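Local coordinates for protein 2-dehydropantoate 2-reductase (Porphyromonas gingivalis, PDB 2QYT) that probably catalyses the NADPH-dependent reduction of ketopantoate to pantoate, the second step of the pantoate branch of pantothenate biosynthesis, at residues A51-R65 / S147-E159. Numbering follows the deposited sequence. Where two conformers were deposited one is given.
Sequences AIRAAGGLRVVTPSR and SAPGLITLEADRE. With EDO (1,2-ethanediol), chain J.
Thr-62 holds OG1 between its backbone N and carbonyl carbon (chi1 81°), and Arg-65 bends at chi3 (-75°); both reach the carboxylate of Asp-157. Asp-157 OD1 takes three donors: Thr-62 OG1 at 2.8 Å on the syn side, though out of plane, and Arg-65 side-on, NE nearly along the C-O axis and NH1 at 2.9 Å on the anti lone pair, both with OD1 in the guanidinium plane. Ser-64 OG meets Asp-157 OD2 from above the carboxylate plane at 2.8 Å. Thr-62 OG1 also accepts from the backbone N of Ser-64 (an ST turn) and of Arg-65 (an ST motif), linking the turn's backbone to the carboxylate. Upstream, strands 58-61 and 151-154 run parallel, axes 4.7 Å apart, with four backbone bonds from Arg-59 N–Gly-150 O to Leu-154 N–Val-61 O (2.9 Å). On one face Leu-151 CD1 lies alongside CG of Arg-59 (3.6 Å); the Arg-59 guanidinium forms a salt bridge with Asp-66. On the other, Ile-152 CG1 meets both methyls of Leu-58, and Val-60 CG1 touches Leu-154 CD1, the latter two side chains packing on helix 18-33. A water links Gly-57 O to Gly-150 O where the strands begin. This is a parallel strand pair inside a mixed sheet, packed against the first helix of the Rossmann-type nucleotide-binding domain.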
loop_
_atom_site.group_PDB
_atom_site.type_symbol
_atom_site.label_atom_id
_atom_site.label_comp_id
_atom_site.label_asym_id
_atom_site.label_seq_id
_atom_site.Cartn_x
_atom_site.Cartn_y
_atom_site.Cartn_z
ATOM N N ALA A 51 -17.817 2.279 -16.336
ATOM C CA ALA A 51 -18.439 0.990 -16.051
ATOM C C ALA A 51 -19.048 0.965 -14.638
ATOM O O ALA A 51 -20.097 0.357 -14.417
ATOM C CB ALA A 51 -17.427 -0.126 -16.178
ATOM N N ILE A 52 -18.360 1.577 -13.685
ATOM C CA ILE A 52 -18.857 1.739 -12.305
ATOM C C ILE A 52 -20.160 2.532 -12.337
ATOM O O ILE A 52 -21.133 2.069 -11.762
ATOM C CB ILE A 52 -17.824 2.423 -11.423
ATOM C CG1 ILE A 52 -16.606 1.491 -11.282
ATOM C CG2 ILE A 52 -18.380 2.776 -10.045
ATOM C CD1 ILE A 52 -15.485 2.091 -10.521
ATOM N N ARG A 53 -20.200 3.657 -13.063
ATOM C CA ARG A 53 -21.426 4.479 -13.061
ATOM C C ARG A 53 -22.588 3.721 -13.701
ATOM O O ARG A 53 -23.731 3.859 -13.267
ATOM C CB ARG A 53 -21.235 5.894 -13.691
ATOM C CG ARG A 53 -20.082 6.685 -13.025
ATOM C CD ARG A 53 -20.303 8.170 -12.665
ATOM N NE ARG A 53 -19.611 9.040 -13.597
ATOM C CZ ARG A 53 -19.017 10.210 -13.341
ATOM N NH1 ARG A 53 -18.983 10.780 -12.135
ATOM N NH2 ARG A 53 -18.444 10.822 -14.361
ATOM N N ALA A 54 -22.306 2.963 -14.756
ATOM C CA ALA A 54 -23.343 2.201 -15.449
ATOM C C ALA A 54 -23.895 1.036 -14.604
ATOM O O ALA A 54 -25.106 0.760 -14.631
ATOM C CB ALA A 54 -22.818 1.695 -16.811
ATOM N N ALA A 55 -23.015 0.355 -13.869
ATOM C CA ALA A 55 -23.442 -0.729 -12.991
ATOM C C ALA A 55 -24.049 -0.162 -11.707
ATOM O O ALA A 55 -24.654 -0.886 -10.933
ATOM C CB ALA A 55 -22.277 -1.672 -12.654
ATOM N N GLY A 56 -23.899 1.137 -11.484
ATOM C CA GLY A 56 -24.205 1.709 -10.171
ATOM C C GLY A 56 -23.293 1.185 -9.048
ATOM O O GLY A 56 -23.636 1.281 -7.859
ATOM N N GLY A 57 -22.125 0.635 -9.369
ATOM C CA GLY A 57 -21.222 0.270 -8.288
ATOM C C GLY A 57 -20.001 -0.446 -8.796
ATOM O O GLY A 57 -19.905 -0.721 -9.986
ATOM N N LEU A 58 -19.097 -0.770 -7.879
ATOM C CA LEU A 58 -17.905 -1.534 -8.204
ATOM C C LEU A 58 -18.139 -2.988 -7.820
ATOM O O LEU A 58 -18.528 -3.289 -6.681
ATOM C CB LEU A 58 -16.675 -0.999 -7.424
ATOM C CG LEU A 58 -15.339 -1.747 -7.561
ATOM C CD1 LEU A 58 -14.828 -1.779 -8.998
ATOM C CD2 LEU A 58 -14.303 -1.090 -6.639
ATOM N N ARG A 59 -17.881 -3.876 -8.774
ATOM C CA ARG A 59 -17.980 -5.319 -8.563
ATOM C C ARG A 59 -16.677 -5.966 -8.049
ATOM O O ARG A 59 -15.587 -5.675 -8.558
ATOM C CB ARG A 59 -18.456 -6.026 -9.839
ATOM C CG ARG A 59 -18.748 -7.508 -9.596
ATOM C CD ARG A 59 -19.295 -8.147 -10.850
ATOM N NE ARG A 59 -19.541 -9.599 -10.719
ATOM C CZ ARG A 59 -19.889 -10.389 -11.731
ATOM N NH1 ARG A 59 -20.043 -9.871 -12.959
ATOM N NH2 ARG A 59 -20.090 -11.695 -11.509
ATOM N N VAL A 60 -16.808 -6.858 -7.053
ATOM C CA VAL A 60 -15.668 -7.565 -6.486
ATOM C C VAL A 60 -15.974 -9.074 -6.457
ATOM O O VAL A 60 -17.032 -9.497 -5.954
ATOM C CB VAL A 60 -15.316 -7.060 -5.062
ATOM C CG1 VAL A 60 -14.088 -7.802 -4.540
ATOM C CG2 VAL A 60 -15.039 -5.582 -5.069
ATOM N N VAL A 61 -15.085 -9.848 -7.075
ATOM C CA VAL A 61 -15.165 -11.309 -7.086
ATOM C C VAL A 61 -13.947 -11.911 -6.390
ATOM O O VAL A 61 -12.814 -11.492 -6.586
ATOM C CB VAL A 61 -15.432 -11.939 -8.521
ATOM C CG1 VAL A 61 -16.670 -11.341 -9.183
ATOM C CG2 VAL A 61 -14.207 -11.787 -9.478
ATOM N N THR A 62 -14.186 -12.941 -5.578
ATOM C CA THR A 62 -13.116 -13.584 -4.846
ATOM C C THR A 62 -13.446 -15.070 -4.958
ATOM O O THR A 62 -14.454 -15.434 -5.590
ATOM C CB THR A 62 -13.039 -13.086 -3.344
ATOM O OG1 THR A 62 -14.002 -13.780 -2.570
ATOM C CG2 THR A 62 -13.332 -11.553 -3.177
ATOM N N PRO A 63 -12.612 -15.940 -4.388
ATOM C CA PRO A 63 -13.049 -17.323 -4.434
ATOM C C PRO A 63 -14.460 -17.602 -3.845
ATOM O O PRO A 63 -15.177 -18.510 -4.341
ATOM C CB PRO A 63 -11.942 -18.098 -3.668
ATOM C CG PRO A 63 -10.721 -17.256 -3.738
ATOM C CD PRO A 63 -11.288 -15.773 -3.756
ATOM N N SER A 64 -14.825 -16.884 -2.783
ATOM C CA SER A 64 -16.043 -17.186 -2.038
ATOM C C SER A 64 -17.082 -16.097 -2.126
ATOM O O SER A 64 -18.203 -16.307 -1.682
ATOM C CB SER A 64 -15.722 -17.469 -0.557
ATOM O OG SER A 64 -15.299 -16.264 0.121
ATOM N N ARG A 65 -16.752 -14.940 -2.721
ATOM C CA ARG A 65 -17.668 -13.804 -2.750
ATOM C C ARG A 65 -17.885 -13.229 -4.150
ATOM O O ARG A 65 -17.025 -13.308 -5.004
ATOM C CB ARG A 65 -17.180 -12.655 -1.793
ATOM C CG ARG A 65 -17.234 -13.038 -0.291
ATOM C CD ARG A 65 -16.651 -11.942 0.563
ATOM N NE ARG A 65 -15.203 -11.929 0.458
ATOM C CZ ARG A 65 -14.427 -10.873 0.700
ATOM N NH1 ARG A 65 -13.101 -10.987 0.566
ATOM N NH2 ARG A 65 -14.963 -9.735 1.100
ATOM N N SER A 147 -9.468 -6.280 -12.831
ATOM C CA SER A 147 -9.324 -7.201 -13.968
ATOM C C SER A 147 -10.198 -6.843 -15.194
ATOM O O SER A 147 -10.069 -7.465 -16.238
ATOM C CB SER A 147 -9.574 -8.662 -13.543
ATOM O OG SER A 147 -10.902 -8.789 -13.039
ATOM N N ALA A 148 -11.086 -5.854 -15.042
ATOM C CA ALA A 148 -11.938 -5.388 -16.140
ATOM C C ALA A 148 -12.516 -4.020 -15.718
ATOM O O ALA A 148 -12.498 -3.675 -14.537
ATOM C CB ALA A 148 -13.056 -6.391 -16.471
ATOM N N PRO A 149 -12.936 -3.192 -16.698
ATOM C CA PRO A 149 -13.591 -1.973 -16.276
ATOM C C PRO A 149 -14.693 -2.307 -15.261
ATOM O O PRO A 149 -15.545 -3.148 -15.511
ATOM C CB PRO A 149 -14.146 -1.427 -17.584
ATOM C CG PRO A 149 -13.135 -1.860 -18.606
ATOM C CD PRO A 149 -12.785 -3.255 -18.173
ATOM N N GLY A 150 -14.632 -1.686 -14.091
ATOM C CA GLY A 150 -15.624 -1.899 -13.044
ATOM C C GLY A 150 -15.526 -3.179 -12.240
ATOM O O GLY A 150 -16.479 -3.519 -11.512
ATOM N N LEU A 151 -14.396 -3.890 -12.344
ATOM C CA LEU A 151 -14.300 -5.210 -11.695
ATOM C C LEU A 151 -12.975 -5.411 -11.003
ATOM O O LEU A 151 -11.922 -5.262 -11.618
ATOM C CB LEU A 151 -14.535 -6.344 -12.717
ATOM C CG LEU A 151 -14.438 -7.799 -12.178
ATOM C CD1 LEU A 151 -15.639 -8.134 -11.233
ATOM C CD2 LEU A 151 -14.285 -8.895 -13.274
ATOM N N ILE A 152 -13.037 -5.783 -9.733
ATOM C CA ILE A 152 -11.878 -6.217 -8.972
ATOM C C ILE A 152 -11.977 -7.730 -8.759
ATOM O O ILE A 152 -13.052 -8.272 -8.396
ATOM C CB ILE A 152 -11.798 -5.529 -7.557
ATOM C CG1 ILE A 152 -11.959 -3.990 -7.676
ATOM C CG2 ILE A 152 -10.504 -5.829 -6.872
ATOM C CD1 ILE A 152 -11.006 -3.339 -8.743
ATOM N N THR A 153 -10.850 -8.402 -8.961
ATOM C CA THR A 153 -10.747 -9.812 -8.666
ATOM C C THR A 153 -9.674 -10.020 -7.589
ATOM O O THR A 153 -8.561 -9.481 -7.703
ATOM C CB THR A 153 -10.309 -10.587 -9.925
ATOM O OG1 THR A 153 -11.295 -10.339 -10.944
ATOM C CG2 THR A 153 -10.169 -12.102 -9.651
ATOM N N LEU A 154 -10.037 -10.758 -6.547
ATOM C CA LEU A 154 -9.081 -11.284 -5.590
ATOM C C LEU A 154 -8.815 -12.718 -5.863
ATOM O O LEU A 154 -9.733 -13.545 -6.023
ATOM C CB LEU A 154 -9.568 -11.173 -4.150
ATOM C CG LEU A 154 -9.459 -9.844 -3.415
ATOM C CD1 LEU A 154 -10.281 -8.801 -4.120
ATOM C CD2 LEU A 154 -9.931 -10.046 -1.945
ATOM N N GLU A 155 -7.545 -13.069 -5.863
ATOM C CA GLU A 155 -7.278 -14.434 -6.140
ATOM C C GLU A 155 -7.305 -15.229 -4.842
ATOM O O GLU A 155 -7.293 -16.442 -4.859
ATOM C CB GLU A 155 -5.986 -14.578 -6.944
ATOM C CG GLU A 155 -4.781 -14.151 -6.246
ATOM C CD GLU A 155 -3.542 -14.429 -7.085
ATOM O OE1 GLU A 155 -3.405 -13.792 -8.172
ATOM O OE2 GLU A 155 -2.730 -15.267 -6.639
ATOM N N ALA A 156 -7.361 -14.526 -3.715
ATOM C CA ALA A 156 -7.539 -15.199 -2.427
ATOM C C ALA A 156 -8.337 -14.246 -1.556
ATOM O O ALA A 156 -8.203 -13.042 -1.694
ATOM C CB ALA A 156 -6.216 -15.542 -1.784
ATOM N N ASP A 157 -9.156 -14.785 -0.663
ATOM C CA ASP A 157 -9.908 -13.949 0.264
ATOM C C ASP A 157 -9.092 -13.181 1.318
ATOM O O ASP A 157 -9.468 -12.058 1.680
ATOM C CB ASP A 157 -10.975 -14.776 0.964
ATOM C CG ASP A 157 -12.220 -14.854 0.183
ATOM O OD1 ASP A 157 -12.861 -13.803 -0.057
ATOM O OD2 ASP A 157 -12.543 -15.965 -0.225
ATOM N N ARG A 158 -8.002 -13.774 1.774
ATOM C CA ARG A 158 -7.116 -13.233 2.816
ATOM C C ARG A 158 -6.630 -11.829 2.483
ATOM O O ARG A 158 -6.170 -11.603 1.342
ATOM C CB ARG A 158 -5.836 -14.073 2.910
ATOM C CG ARG A 158 -5.943 -15.449 3.499
ATOM C CD ARG A 158 -4.610 -16.207 3.375
ATOM N NE ARG A 158 -4.240 -16.607 2.009
ATOM C CZ ARG A 158 -4.820 -17.580 1.311
ATOM N NH1 ARG A 158 -5.827 -18.272 1.817
ATOM N NH2 ARG A 158 -4.396 -17.854 0.083
ATOM N N GLU A 159 -6.659 -10.934 3.472
ATOM C CA GLU A 159 -6.026 -9.618 3.397
ATOM C C GLU A 159 -5.626 -9.088 4.782
ATOM O O GLU A 159 -6.208 -9.474 5.802
ATOM C CB GLU A 159 -6.836 -8.616 2.573
ATOM C CG GLU A 159 -8.191 -8.128 3.139
ATOM C CD GLU A 159 -8.112 -7.320 4.447
ATOM O OE1 GLU A 159 -9.060 -7.461 5.238
ATOM O OE2 GLU A 159 -7.140 -6.569 4.709
HETATM C C1 EDO J . -10.656 -11.513 4.672
HETATM O O1 EDO J . -11.199 -10.948 3.490
HETATM C C2 EDO J . -10.039 -10.444 5.543
HETATM O O2 EDO J . -8.640 -10.751 5.547
HETATM O O HOH W 1 -19.140 -2.643 -11.832
#